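Local coordinates for oxidoreductase (Ralstonia eutropha, PDB 3HJ9), which binds flavin mononucleotide and is probably an FMN-dependent oxidoreductase of the nitroreductase family, at residues A[8-13]-A[129-134]; A[124-129]-A[186-191]; A[180-185]-A[207-212]. All blocks are in the same frame, centred on the assembly; numbering follows the deposited sequence.

Contact 1 (A[8-13]-A[129-134]); sequences LPYEPV and QDFVGM. With FMN (flavin mononucleotide), chain C; ACT (acetate ion), chain D.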
loop_
_atom_site.group_PDB
_atom_site.type_symbol
_atom_site.label_atom_id
_atom_site.label_comp_id
_atom_site.label_asym_id
_atom_site.label_seq_id
_atom_site.Cartn_x
_atom_site.Cartn_y
_atom_site.Cartn_z
ATOM N N LEU A 8 9.634 16.606 14.153
ATOM C CA LEU A 8 9.028 17.946 14.143
ATOM C C LEU A 8 8.264 18.175 12.818
ATOM O O LEU A 8 8.715 17.724 11.746
ATOM C CB LEU A 8 10.045 19.073 14.409
ATOM C CG LEU A 8 10.501 19.248 15.859
ATOM C CD1 LEU A 8 11.589 20.330 15.965
ATOM C CD2 LEU A 8 9.317 19.566 16.775
ATOM N N PRO A 9 7.071 18.810 12.897
ATOM C CA PRO A 9 6.270 19.037 11.713
ATOM C C PRO A 9 7.055 19.911 10.723
ATOM O O PRO A 9 7.683 20.892 11.148
ATOM C CB PRO A 9 5.038 19.769 12.267
ATOM C CG PRO A 9 5.522 20.458 13.430
ATOM C CD PRO A 9 6.522 19.557 14.052
ATOM N N TYR A 10 7.024 19.537 9.440
ATOM C CA TYR A 10 7.804 20.253 8.419
ATOM C C TYR A 10 7.347 21.691 8.221
ATOM O O TYR A 10 6.183 22.037 8.464
ATOM C CB TYR A 10 7.761 19.522 7.071
ATOM C CG TYR A 10 8.353 18.128 7.095
ATOM C CD1 TYR A 10 9.674 17.910 7.521
ATOM C CD2 TYR A 10 7.608 17.035 6.683
ATOM C CE1 TYR A 10 10.221 16.626 7.530
ATOM C CE2 TYR A 10 8.139 15.743 6.683
ATOM C CZ TYR A 10 9.439 15.555 7.113
ATOM O OH TYR A 10 9.940 14.304 7.125
ATOM N N GLU A 11 8.293 22.527 7.809
ATOM C CA GLU A 11 8.035 23.914 7.523
ATOM C C GLU A 11 7.174 24.010 6.246
ATOM O O GLU A 11 7.438 23.299 5.280
ATOM C CB GLU A 11 9.359 24.655 7.341
ATOM C CG GLU A 11 9.236 26.149 7.117
ATOM C CD GLU A 11 10.580 26.842 6.996
ATOM O OE1 GLU A 11 11.633 26.154 6.874
ATOM O OE2 GLU A 11 10.579 28.094 7.015
ATOM N N PRO A 12 6.096 24.821 6.274
ATOM C CA PRO A 12 5.343 25.008 5.040
ATOM C C PRO A 12 6.141 25.815 4.000
ATOM O O PRO A 12 6.937 26.665 4.361
ATOM C CB PRO A 12 4.093 25.781 5.494
ATOM C CG PRO A 12 4.389 26.304 6.813
ATOM C CD PRO A 12 5.415 25.437 7.433
ATOM N N VAL A 13 5.950 25.505 2.723
ATOM C CA VAL A 13 6.563 26.244 1.620
ATOM C C VAL A 13 5.474 27.227 1.209
ATOM O O VAL A 13 4.442 26.824 0.684
ATOM C CB VAL A 13 6.944 25.306 0.440
ATOM C CG1 VAL A 13 7.349 26.113 -0.777
ATOM C CG2 VAL A 13 8.058 24.390 0.852
ATOM N N GLN A 129 8.328 21.556 3.301
ATOM C CA GLN A 129 9.746 21.294 3.145
ATOM C C GLN A 129 10.154 20.005 3.882
ATOM O O GLN A 129 10.510 20.039 5.068
ATOM C CB GLN A 129 10.580 22.498 3.595
ATOM C CG GLN A 129 12.094 22.365 3.437
ATOM C CD GLN A 129 12.515 21.988 2.024
ATOM O OE1 GLN A 129 12.454 20.818 1.606
ATOM N NE2 GLN A 129 12.982 22.984 1.291
ATOM N N ASP A 130 10.090 18.894 3.152
ATOM C CA ASP A 130 10.487 17.561 3.641
ATOM C C ASP A 130 11.840 17.091 3.071
ATOM O O ASP A 130 12.149 15.907 3.114
ATOM C CB ASP A 130 9.361 16.537 3.408
ATOM C CG ASP A 130 9.043 16.315 1.933
ATOM O OD1 ASP A 130 9.680 16.952 1.088
ATOM O OD2 ASP A 130 8.124 15.515 1.617
ATOM N N PHE A 131 12.639 18.037 2.566
ATOM C CA PHE A 131 13.972 17.780 2.053
ATOM C C PHE A 131 14.048 16.722 0.930
ATOM O O PHE A 131 15.022 15.976 0.833
ATOM C CB PHE A 131 14.896 17.462 3.227
ATOM C CG PHE A 131 14.745 18.432 4.384
ATOM C CD1 PHE A 131 15.317 19.704 4.337
ATOM C CD2 PHE A 131 13.970 18.085 5.512
ATOM C CE1 PHE A 131 15.142 20.610 5.399
ATOM C CE2 PHE A 131 13.800 18.969 6.572
ATOM C CZ PHE A 131 14.411 20.238 6.531
ATOM N N VAL A 132 12.997 16.637 0.124
ATOM C CA VAL A 132 12.962 15.765 -1.058
ATOM C C VAL A 132 13.362 16.677 -2.224
ATOM O O VAL A 132 12.733 17.692 -2.422
ATOM C CB VAL A 132 11.585 15.181 -1.298
ATOM C CG1 VAL A 132 11.545 14.429 -2.661
ATOM C CG2 VAL A 132 11.204 14.276 -0.141
ATOM N N GLY A 133 14.395 16.325 -2.973
ATOM C CA GLY A 133 14.867 17.167 -4.074
ATOM C C GLY A 133 13.980 17.123 -5.309
ATOM O O GLY A 133 13.022 16.341 -5.390
HETATM N N MSE A 134 14.314 17.964 -6.282
HETATM C CA MSE A 134 13.604 17.979 -7.587
HETATM C C MSE A 134 13.871 16.643 -8.305
HETATM O O MSE A 134 14.973 16.097 -8.231
HETATM C CB MSE A 134 14.081 19.168 -8.442
HETATM C CG MSE A 134 13.415 19.331 -9.825
HETATM SE SE MSE A 134 11.447 19.457 -9.877
HETATM C CE MSE A 134 11.189 21.195 -8.984
HETATM N N1 FMN C . 8.996 10.895 3.318
HETATM C C2 FMN C . 9.206 12.245 3.107
HETATM O O2 FMN C . 10.338 12.664 2.851
HETATM N N3 FMN C . 8.125 13.119 3.165
HETATM C C4 FMN C . 6.850 12.661 3.474
HETATM O O4 FMN C . 5.924 13.483 3.513
HETATM C C4A FMN C . 6.638 11.289 3.693
HETATM N N5 FMN C . 5.379 10.801 3.987
HETATM C C5A FMN C . 5.161 9.440 4.126
HETATM C C6 FMN C . 3.863 9.015 4.384
HETATM C C7 FMN C . 3.599 7.647 4.555
HETATM C C7M FMN C . 2.194 7.194 4.835
HETATM C C8 FMN C . 4.636 6.709 4.486
HETATM C C8M FMN C . 4.352 5.252 4.694
HETATM C C9 FMN C . 5.954 7.141 4.243
HETATM C C9A FMN C . 6.235 8.515 4.059
HETATM N N10 FMN C . 7.510 9.016 3.787
HETATM C C10 FMN C . 7.721 10.398 3.616
HETATM C "C1'" FMN C . 8.700 8.114 3.608
HETATM C "C2'" FMN C . 9.337 7.675 4.899
HETATM O "O2'" FMN C . 10.033 8.745 5.504
HETATM C "C3'" FMN C . 10.266 6.512 4.580
HETATM O "O3'" FMN C . 9.458 5.410 4.220
HETATM C "C4'" FMN C . 11.130 6.201 5.816
HETATM O "O4'" FMN C . 12.171 7.172 5.830
HETATM C "C5'" FMN C . 11.712 4.795 5.819
HETATM O "O5'" FMN C . 12.587 4.710 4.695
HETATM P P FMN C . 12.384 3.553 3.616
HETATM O O1P FMN C . 12.127 2.203 4.233
HETATM O O2P FMN C . 11.184 3.918 2.761
HETATM O O3P FMN C . 13.659 3.495 2.775
HETATM C C ACT D . 7.839 11.275 6.879
HETATM O O ACT D . 8.410 10.173 6.838
HETATM O OXT ACT D . 8.533 12.243 6.465
HETATM C CH3 ACT D . 6.417 11.411 7.336
HETATM O O HOH W 1 12.552 14.190 4.968
HETATM O O HOH W 2 10.896 21.506 7.276
#
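The ring of Y10 lies over the side chain of D130, whose CB sits above one ring face, 3.7 Å from the ring centroid of Y10 and 17° off its normal, a CH-pi contact. The methylene CB meets the face; the carboxylate, its plane turned 81° from the ring, leads off toward the flavin. A first torsion of 63° in D130, with CG between its own backbone N and carbonyl carbon, turns the carboxylate away from Y10 to the flavin and leaves CB to meet the ring. The carbonyl O of Q129 approaches CD1 of Y10 obliquely at 3.4 Å, and F131 adds a looser apolar touch at the same ring atom. The backbones are joined by one direct bond, from Q129 N to E11 O at 2.8 Å and nearly straight. A water returns the link, accepting from E11 N and donating to Q129 O. V13, a small branched side chain, rests CG2 against Q129 N and CB. Within the loop, OE1 of Q129 accepts from F131 N at 2.9 Å, steadying the turn that carries D130. At the ring edge, near its plane, Y10 OH donates to OXT of an acetate at 2.6 Å, an ion that probably comes from the crystallisation liquor; Y89 N of the second subunit binds the same acetate. D130 OD2 accepts from FMN N3 at 2.9 Å, while OD1 forms a salt bridge with R185. The short aspartate thus reads the N-H of the flavin pyrimidine edge with one oxygen and is anchored by an arginine through the other, a pairing that would be expected to keep the carboxylate ionised and fixed in rotation.

Contact 2 (A[124-129]-A[186-191]); sequences SMTGYQ and GWLNRR. With FMN (flavin mononucleotide), chain C.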
loop_
_atom_site.group_PDB
_atom_site.type_symbol
_atom_site.label_atom_id
_atom_site.label_comp_id
_atom_site.label_asym_id
_atom_site.label_seq_id
_atom_site.Cartn_x
_atom_site.Cartn_y
_atom_site.Cartn_z
ATOM N N SER A 124 6.951 19.046 -7.214
ATOM C CA SER A 124 7.236 19.484 -5.846
ATOM C C SER A 124 6.405 20.708 -5.390
ATOM O O SER A 124 6.934 21.774 -5.060
ATOM C CB SER A 124 8.732 19.625 -5.568
ATOM O OG SER A 124 9.307 20.564 -6.432
HETATM N N MSE A 125 5.086 20.500 -5.421
HETATM C CA MSE A 125 4.085 21.471 -4.979
HETATM C C MSE A 125 3.332 20.881 -3.782
HETATM O O MSE A 125 2.156 21.163 -3.585
HETATM C CB MSE A 125 3.131 21.810 -6.136
HETATM C CG MSE A 125 3.792 22.468 -7.317
HETATM SE SE MSE A 125 4.486 24.218 -6.858
HETATM C CE MSE A 125 2.820 24.968 -6.253
ATOM N N THR A 126 4.011 20.068 -2.968
ATOM C CA THR A 126 3.357 19.480 -1.779
ATOM C C THR A 126 3.042 20.529 -0.712
ATOM O O THR A 126 2.243 20.268 0.141
ATOM C CB THR A 126 4.184 18.376 -1.084
ATOM O OG1 THR A 126 5.340 18.964 -0.494
ATOM C CG2 THR A 126 4.552 17.239 -2.042
ATOM N N GLY A 127 3.678 21.695 -0.756
ATOM C CA GLY A 127 3.463 22.739 0.216
ATOM C C GLY A 127 4.252 22.598 1.513
ATOM O O GLY A 127 4.043 23.386 2.427
ATOM N N TYR A 128 5.127 21.591 1.626
ATOM C CA TYR A 128 5.974 21.417 2.811
ATOM C C TYR A 128 7.413 21.087 2.453
ATOM O O TYR A 128 7.671 20.408 1.448
ATOM C CB TYR A 128 5.420 20.327 3.708
ATOM C CG TYR A 128 4.135 20.732 4.378
ATOM C CD1 TYR A 128 2.897 20.361 3.838
ATOM C CD2 TYR A 128 4.153 21.536 5.527
ATOM C CE1 TYR A 128 1.697 20.736 4.461
ATOM C CE2 TYR A 128 2.969 21.954 6.133
ATOM C CZ TYR A 128 1.754 21.536 5.603
ATOM O OH TYR A 128 0.605 21.894 6.201
ATOM N N GLN A 129 8.328 21.556 3.301
ATOM C CA GLN A 129 9.746 21.294 3.145
ATOM C C GLN A 129 10.154 20.005 3.882
ATOM O O GLN A 129 10.510 20.039 5.068
ATOM C CB GLN A 129 10.580 22.498 3.595
ATOM C CG GLN A 129 12.094 22.365 3.437
ATOM C CD GLN A 129 12.515 21.988 2.024
ATOM O OE1 GLN A 129 12.454 20.818 1.606
ATOM N NE2 GLN A 129 12.982 22.984 1.291
ATOM N N GLY A 186 3.320 12.156 2.205
ATOM C CA GLY A 186 2.001 12.369 2.783
ATOM C C GLY A 186 1.833 13.728 3.386
ATOM O O GLY A 186 0.726 14.091 3.732
ATOM N N TRP A 187 2.934 14.453 3.582
ATOM C CA TRP A 187 2.883 15.830 4.026
ATOM C C TRP A 187 2.484 16.686 2.836
ATOM O O TRP A 187 3.349 17.234 2.127
ATOM C CB TRP A 187 4.215 16.284 4.608
ATOM C CG TRP A 187 4.345 15.929 6.028
ATOM C CD1 TRP A 187 4.823 14.774 6.556
ATOM C CD2 TRP A 187 3.979 16.764 7.122
ATOM N NE1 TRP A 187 4.817 14.854 7.933
ATOM C CE2 TRP A 187 4.303 16.066 8.307
ATOM C CE3 TRP A 187 3.443 18.055 7.216
ATOM C CZ2 TRP A 187 4.070 16.594 9.569
ATOM C CZ3 TRP A 187 3.214 18.599 8.496
ATOM C CH2 TRP A 187 3.542 17.875 9.645
ATOM N N LEU A 188 1.166 16.793 2.647
ATOM C CA LEU A 188 0.555 17.564 1.563
ATOM C C LEU A 188 -0.337 18.653 2.115
ATOM O O LEU A 188 -1.112 18.382 3.016
ATOM C CB LEU A 188 -0.320 16.654 0.663
ATOM C CG LEU A 188 0.304 15.433 -0.029
ATOM C CD1 LEU A 188 -0.759 14.839 -1.024
ATOM C CD2 LEU A 188 1.602 15.778 -0.757
ATOM N N ASN A 189 -0.177 19.887 1.618
ATOM C CA ASN A 189 -1.146 20.953 1.838
ATOM C C ASN A 189 -2.211 20.606 0.779
ATOM O O ASN A 189 -2.136 21.031 -0.391
ATOM C CB ASN A 189 -0.521 22.348 1.651
ATOM C CG ASN A 189 -1.499 23.469 1.977
ATOM O OD1 ASN A 189 -2.727 23.302 1.818
ATOM N ND2 ASN A 189 -0.980 24.586 2.480
ATOM N N ARG A 190 -3.191 19.793 1.192
ATOM C CA ARG A 190 -4.134 19.207 0.232
ATOM C C ARG A 190 -4.957 20.242 -0.532
ATOM O O ARG A 190 -5.079 20.150 -1.751
ATOM C CB ARG A 190 -5.057 18.176 0.910
ATOM C CG ARG A 190 -4.319 17.061 1.564
ATOM C CD ARG A 190 -5.276 16.121 2.189
ATOM N NE ARG A 190 -4.614 14.949 2.719
ATOM C CZ ARG A 190 -5.245 13.914 3.285
ATOM N NH1 ARG A 190 -6.568 13.909 3.411
ATOM N NH2 ARG A 190 -4.550 12.866 3.734
ATOM N N ARG A 191 -5.471 21.237 0.170
ATOM C CA ARG A 191 -6.256 22.287 -0.482
ATOM C C ARG A 191 -5.458 23.164 -1.459
ATOM O O ARG A 191 -5.961 23.512 -2.550
ATOM C CB ARG A 191 -6.977 23.149 0.550
ATOM C CG ARG A 191 -8.062 22.385 1.311
ATOM C CD ARG A 191 -8.671 23.307 2.322
ATOM N NE ARG A 191 -9.320 24.451 1.669
ATOM C CZ ARG A 191 -9.580 25.634 2.221
ATOM N NH1 ARG A 191 -9.247 25.924 3.490
ATOM N NH2 ARG A 191 -10.180 26.556 1.475
HETATM N N1 FMN C . 8.996 10.895 3.318
HETATM C C2 FMN C . 9.206 12.245 3.107
HETATM O O2 FMN C . 10.338 12.664 2.851
HETATM N N3 FMN C . 8.125 13.119 3.165
HETATM C C4 FMN C . 6.850 12.661 3.474
HETATM O O4 FMN C . 5.924 13.483 3.513
HETATM C C4A FMN C . 6.638 11.289 3.693
HETATM N N5 FMN C . 5.379 10.801 3.987
HETATM C C5A FMN C . 5.161 9.440 4.126
HETATM C C6 FMN C . 3.863 9.015 4.384
HETATM C C7 FMN C . 3.599 7.647 4.555
HETATM C C7M FMN C . 2.194 7.194 4.835
HETATM C C8 FMN C . 4.636 6.709 4.486
HETATM C C8M FMN C . 4.352 5.252 4.694
HETATM C C9 FMN C . 5.954 7.141 4.243
HETATM C C9A FMN C . 6.235 8.515 4.059
HETATM N N10 FMN C . 7.510 9.016 3.787
HETATM C C10 FMN C . 7.721 10.398 3.616
HETATM C "C1'" FMN C . 8.700 8.114 3.608
HETATM C "C2'" FMN C . 9.337 7.675 4.899
HETATM O "O2'" FMN C . 10.033 8.745 5.504
HETATM C "C3'" FMN C . 10.266 6.512 4.580
HETATM O "O3'" FMN C . 9.458 5.410 4.220
HETATM C "C4'" FMN C . 11.130 6.201 5.816
HETATM O "O4'" FMN C . 12.171 7.172 5.830
HETATM C "C5'" FMN C . 11.712 4.795 5.819
HETATM O "O5'" FMN C . 12.587 4.710 4.695
HETATM P P FMN C . 12.384 3.553 3.616
HETATM O O1P FMN C . 12.127 2.203 4.233
HETATM O O2P FMN C . 11.184 3.918 2.761
HETATM O O3P FMN C . 13.659 3.495 2.775
HETATM O O HOH W 3 5.954 17.084 1.318
HETATM O O HOH W 4 1.689 24.465 3.209
#
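The ring of Y128 has W187 CE3 over the centre of one face and a water above the opposite face, while the L188 carbonyl carbon and N189 N lie at its edge, near the ring plane. W187 presents an edge to that first face in a T-shaped pair, its six-membered ring centroid 5.2 Å from the Y128 ring centroid and the planes 72° apart. With CG of Y128 anti to the carbonyl carbon (chi1 -70°), the ring reaches across to the 186-191 segment. The indole in turn has FMN O4 at its own edge, in plane, and NE1 is bonded to Y89 OH of the second subunit. Beside the Y128 ring edge, N189 N donates to T126 O at 2.9 Å, close to linear at 173°. The methyl CG2 of T126 meets L188 CD2 at 3.5 Å, the two side chains crossing at about a right angle, while T126 OG1 reaches W187 O through a different water, bound at 2.7 Å to each oxygen. Threonine therefore supplies both an apolar and a polar branch. G127, whose backbone angles suit glycine, lets the two backbones come close, its CA 4.3 Å from N189 CB. The water over the Y128 face joins G127 O to ND2 of N189, leaving OD1 to cap Q192 N as the N-cap of helix 190-196. At this loop the flavin O4 is held by backbone: W187 N donates to FMN O4 at 3.1 Å, and G186 N adds a weak bond. The arrangement is that of an FMN-binding loop between strand 181-185 and the next helix, its main-chain N-H groups turned to the flavin carbonyl.

Contact 3 (A[180-185]-A[207-212]); sequences LGAVVR and LSQTIG. With FMN (flavin mononucleotide), chain C.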
loop_
_atom_site.group_PDB
_atom_site.type_symbol
_atom_site.label_atom_id
_atom_site.label_comp_id
_atom_site.label_asym_id
_atom_site.label_seq_id
_atom_site.Cartn_x
_atom_site.Cartn_y
_atom_site.Cartn_z
ATOM N N LEU A 180 15.286 2.623 -10.355
ATOM C CA LEU A 180 14.832 3.987 -10.138
ATOM C C LEU A 180 14.625 4.226 -8.634
ATOM O O LEU A 180 14.387 3.293 -7.866
ATOM C CB LEU A 180 13.503 4.227 -10.866
ATOM C CG LEU A 180 13.451 4.223 -12.395
ATOM C CD1 LEU A 180 11.995 4.334 -12.888
ATOM C CD2 LEU A 180 14.309 5.386 -12.950
ATOM N N GLY A 181 14.730 5.486 -8.231
ATOM C CA GLY A 181 14.435 5.916 -6.872
ATOM C C GLY A 181 12.981 6.359 -6.792
ATOM O O GLY A 181 12.385 6.784 -7.809
ATOM N N ALA A 182 12.417 6.277 -5.584
ATOM C CA ALA A 182 11.066 6.713 -5.279
ATOM C C ALA A 182 10.940 7.132 -3.792
ATOM O O ALA A 182 11.710 6.649 -2.952
ATOM C CB ALA A 182 10.032 5.582 -5.621
ATOM N N VAL A 183 10.001 8.039 -3.487
ATOM C CA VAL A 183 9.669 8.384 -2.075
ATOM C C VAL A 183 8.220 8.835 -2.040
ATOM O O VAL A 183 7.840 9.736 -2.809
ATOM C CB VAL A 183 10.636 9.395 -1.441
ATOM C CG1 VAL A 183 10.618 10.725 -2.180
ATOM C CG2 VAL A 183 10.326 9.613 0.095
ATOM N N VAL A 184 7.384 8.107 -1.286
ATOM C CA VAL A 184 5.994 8.468 -1.075
ATOM C C VAL A 184 6.003 9.639 -0.059
ATOM O O VAL A 184 6.858 9.699 0.854
ATOM C CB VAL A 184 5.111 7.254 -0.605
ATOM C CG1 VAL A 184 5.495 6.763 0.812
ATOM C CG2 VAL A 184 3.632 7.653 -0.685
ATOM N N ARG A 185 5.120 10.615 -0.272
ATOM C CA ARG A 185 5.037 11.820 0.571
ATOM C C ARG A 185 3.584 12.079 0.912
ATOM O O ARG A 185 2.732 12.174 0.010
ATOM C CB ARG A 185 5.664 13.022 -0.115
ATOM C CG ARG A 185 7.008 12.706 -0.763
ATOM C CD ARG A 185 7.391 13.729 -1.786
ATOM N NE ARG A 185 7.771 15.004 -1.222
ATOM C CZ ARG A 185 8.093 16.073 -1.953
ATOM N NH1 ARG A 185 8.085 16.023 -3.283
ATOM N NH2 ARG A 185 8.441 17.199 -1.365
ATOM N N LEU A 207 -1.732 11.310 -1.267
ATOM C CA LEU A 207 -0.290 11.091 -1.239
ATOM C C LEU A 207 0.306 11.508 -2.559
ATOM O O LEU A 207 -0.385 11.501 -3.583
ATOM C CB LEU A 207 0.026 9.589 -1.092
ATOM C CG LEU A 207 -0.397 8.800 0.126
ATOM C CD1 LEU A 207 -0.167 7.281 -0.148
ATOM C CD2 LEU A 207 0.346 9.285 1.394
ATOM N N SER A 208 1.567 11.914 -2.531
ATOM C CA SER A 208 2.325 12.107 -3.761
ATOM C C SER A 208 3.531 11.140 -3.712
ATOM O O SER A 208 3.815 10.510 -2.670
ATOM C CB SER A 208 2.756 13.553 -3.969
ATOM O OG SER A 208 3.609 13.923 -2.929
ATOM N N GLN A 209 4.203 10.976 -4.847
ATOM C CA GLN A 209 5.407 10.126 -4.897
ATOM C C GLN A 209 6.365 10.650 -5.933
ATOM O O GLN A 209 6.018 10.743 -7.128
ATOM C CB GLN A 209 5.012 8.697 -5.184
ATOM C CG GLN A 209 6.093 7.615 -4.962
ATOM C CD GLN A 209 5.500 6.210 -5.199
ATOM O OE1 GLN A 209 4.507 6.084 -5.929
ATOM N NE2 GLN A 209 6.078 5.168 -4.575
ATOM N N THR A 210 7.564 10.995 -5.469
ATOM C CA THR A 210 8.585 11.618 -6.307
ATOM C C THR A 210 9.467 10.510 -6.851
ATOM O O THR A 210 9.971 9.723 -6.077
ATOM C CB THR A 210 9.338 12.633 -5.494
ATOM O OG1 THR A 210 8.376 13.590 -5.071
ATOM C CG2 THR A 210 10.424 13.316 -6.279
ATOM N N ILE A 211 9.618 10.457 -8.181
ATOM C CA ILE A 211 10.315 9.368 -8.862
ATOM C C ILE A 211 11.347 9.852 -9.872
ATOM O O ILE A 211 11.133 10.845 -10.572
ATOM C CB ILE A 211 9.252 8.440 -9.546
ATOM C CG1 ILE A 211 8.414 7.733 -8.474
ATOM C CG2 ILE A 211 9.911 7.403 -10.509
ATOM C CD1 ILE A 211 7.269 6.892 -8.980
ATOM N N GLY A 212 12.479 9.157 -9.899
ATOM C CA GLY A 212 13.540 9.368 -10.863
ATOM C C GLY A 212 14.740 8.470 -10.617
ATOM O O GLY A 212 14.719 7.645 -9.681
HETATM N N1 FMN C . 8.996 10.895 3.318
HETATM C C2 FMN C . 9.206 12.245 3.107
HETATM O O2 FMN C . 10.338 12.664 2.851
HETATM N N3 FMN C . 8.125 13.119 3.165
HETATM C C4 FMN C . 6.850 12.661 3.474
HETATM O O4 FMN C . 5.924 13.483 3.513
HETATM C C4A FMN C . 6.638 11.289 3.693
HETATM N N5 FMN C . 5.379 10.801 3.987
HETATM C C5A FMN C . 5.161 9.440 4.126
HETATM C C6 FMN C . 3.863 9.015 4.384
HETATM C C7 FMN C . 3.599 7.647 4.555
HETATM C C7M FMN C . 2.194 7.194 4.835
HETATM C C8 FMN C . 4.636 6.709 4.486
HETATM C C8M FMN C . 4.352 5.252 4.694
HETATM C C9 FMN C . 5.954 7.141 4.243
HETATM C C9A FMN C . 6.235 8.515 4.059
HETATM N N10 FMN C . 7.510 9.016 3.787
HETATM C C10 FMN C . 7.721 10.398 3.616
HETATM C "C1'" FMN C . 8.700 8.114 3.608
HETATM C "C2'" FMN C . 9.337 7.675 4.899
HETATM O "O2'" FMN C . 10.033 8.745 5.504
HETATM C "C3'" FMN C . 10.266 6.512 4.580
HETATM O "O3'" FMN C . 9.458 5.410 4.220
HETATM C "C4'" FMN C . 11.130 6.201 5.816
HETATM O "O4'" FMN C . 12.171 7.172 5.830
HETATM C "C5'" FMN C . 11.712 4.795 5.819
HETATM O "O5'" FMN C . 12.587 4.710 4.695
HETATM P P FMN C . 12.384 3.553 3.616
HETATM O O1P FMN C . 12.127 2.203 4.233
HETATM O O2P FMN C . 11.184 3.918 2.761
HETATM O O3P FMN C . 13.659 3.495 2.775
#
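The edge strand 181-185 pairs antiparallel with residues 207-212 of strand 203-212 in the large sheet, its C-terminal end lying against the flavin. Six backbone bonds join them through the hydrogen-bonded pairs G181-G212, V183-T210 and R185-S208. At the flavin end R185 N donates to S208 O at 2.7 Å and S208 N to R185 O at 2.8 Å. The non-hydrogen-bonded pairs come closer, with the CA atoms of V184 and Q209 only 4.2 Å apart. On the face of A182, V184, Q209 and I211, A182 CB touches I211 CG1 at 3.9 Å; V184 CG2 meets L207 CD1. The other branch, V184 CG1, lies 3.5 Å from FMN C9, so a beta-branched valine serves both strand and cofactor. On the opposite face V183 CG1 packs beside T210 CB, the two side chains pointing the same way. R185 bends at chi3 (72°), which swings its guanidinium back along this face until NH1 donates to T210 OG1 at 3.0 Å, the hydroxyl oxygen lying at the guanidinium edge, 19° out of its plane. NH2 is salt-bridged to D130, and T210 OG1 also bonds D138, so the buried arginine is tied to two supports. Strand 203-212 runs between 181-185 and 137-144, while helix 156-177 covers the Q209 and I211 face, with A168 O receiving Q209 NE2, and helix 62-73 reaches I211 through L68.

Contacts 1 and 2 lie side by side, their centres about 8 Å apart; the centre of contact 3 lies about 14 Å from that of contact 1 and 13 Å from that of contact 2. All three touch the same FMN. The first two share Q129 and the small sheet of strands 11-12 and 128-129, where V13 N and G127 O are probably bonded. Contact 3 belongs to the larger antiparallel sheet, and its strand 181-185 leads into the loop and helix 190-196 of contact 2 before strand 203-212 returns. Along the chain contact 1 closes before contact 3 opens, whereas contact 2 crosses both. Segments distant in sequence are thereby gathered round one cofactor at the subunit interface.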